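Putative archaeal ammonia monooxygenase subunit B (Candidatus Nitrosocaldus yellowstonii, PDB 4O65) probably forms part of an archaeal ammonia monooxygenase as its B subunit, here represented by a cupredoxin domain that binds copper. Local coordinates at residues Leu131-Ala134 with Ser135-Pro138. Residues are numbered along the deposited sequence; the frame is centred on the assembly and turned at random.
Unlike the reference sequence in segment 131-134: Ile133 (reference Val).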
# COMPACT_ATOMS: atom_id res chain seq x y z
N LEU A 131 3.78 -9.15 5.26
CA LEU A 131 5.23 -9.10 5.44
C LEU A 131 5.82 -10.27 4.70
O LEU A 131 5.25 -11.37 4.76
CB LEU A 131 5.53 -9.24 6.96
CG LEU A 131 7.03 -9.17 7.29
CD1 LEU A 131 7.61 -7.81 6.93
CD2 LEU A 131 7.28 -9.57 8.77
N ASN A 132 6.93 -10.06 3.96
CA ASN A 132 7.69 -11.19 3.42
C ASN A 132 9.05 -11.23 4.03
O ASN A 132 9.78 -10.26 3.96
CB ASN A 132 7.81 -11.14 1.92
CG ASN A 132 6.60 -11.82 1.28
OD1 ASN A 132 6.49 -13.10 1.22
ND2 ASN A 132 5.66 -11.01 1.00
N ILE A 133 9.32 -12.34 4.72
CA ILE A 133 10.61 -12.51 5.37
C ILE A 133 11.47 -13.31 4.39
O ILE A 133 11.09 -14.43 3.99
CB ILE A 133 10.47 -13.29 6.68
CG1 ILE A 133 9.51 -12.53 7.62
CG2 ILE A 133 11.90 -13.52 7.26
CD1 ILE A 133 9.03 -13.35 8.80
N ALA A 134 12.62 -12.73 3.99
CA ALA A 134 13.48 -13.38 2.96
C ALA A 134 13.90 -14.74 3.49
O ALA A 134 14.35 -14.85 4.66
CB ALA A 134 14.74 -12.52 2.72
N SER A 135 13.75 -15.77 2.63
CA SER A 135 14.15 -17.16 2.93
C SER A 135 13.18 -17.89 3.87
O SER A 135 13.40 -19.05 4.23
CB SER A 135 15.62 -17.30 3.47
OG SER A 135 15.72 -17.12 4.89
N VAL A 136 12.11 -17.20 4.27
CA VAL A 136 11.16 -17.83 5.20
C VAL A 136 9.76 -17.90 4.61
O VAL A 136 9.20 -19.01 4.50
CB VAL A 136 11.16 -17.06 6.57
CG1 VAL A 136 10.17 -17.72 7.51
CG2 VAL A 136 12.55 -17.14 7.20
N GLY A 137 9.18 -16.74 4.27
CA GLY A 137 7.81 -16.71 3.74
C GLY A 137 7.03 -15.53 4.31
O GLY A 137 7.62 -14.58 4.91
N PRO A 138 5.69 -15.63 4.21
CA PRO A 138 4.81 -14.49 4.46
C PRO A 138 4.23 -14.50 5.88
O PRO A 138 4.26 -15.51 6.62
CB PRO A 138 3.64 -14.75 3.47
CG PRO A 138 3.51 -16.29 3.53
CD PRO A 138 4.97 -16.74 3.53
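Ile133 meets Val136 and Gly137 at the tip of a beta hairpin, and the evidence for a classic beta bulge is that both of the later residues donate to Ile133 O. Gly137 N lies 3.0 Å from Ile133 O, in the carbonyl plane, whereas Val136 N approaches the same oxygen from 40° above that plane. Gly137 O then accepts Ile133 N at 2.8 Å and a nearly straight 170°, which completes an antiparallel hydrogen-bonded pair. Gly137 adopts an extended backbone with positive phi.

Packing is tightest on the face bearing Ile133. Its CG2, anti to the backbone N, lies 3.7 Å from CG2 of Val136, and the two branched side chains run alongside each other in the same direction. Within the turn, Ser135, at positive phi, is exposed to solvent; its OG turns back to Ala134 O at 2.7 Å, with a C=O...OG angle of 110° that brings it in from the side of the carbonyl. The face of Asn132 and Pro138 is looser: Asn132 OD1 comes no nearer than 3.9 Å to Pro138 CA, while ND2 bonds to Gln130 OE1. Between the backbones, Pro138 CA makes a CA-H...O contact with Leu131 O at 3.2 Å.

The turn links strand 123-133, which carries the copper ligands His126 and His128, to strand 137-149. Strand 74-81 flanks the first arm, with backbone hydrogen bonds between Trp77 and Asn132 and between Asn75 and Ala134, while Leu131 and Ile133 pack on Val12 of strand 12-19 in the other sheet.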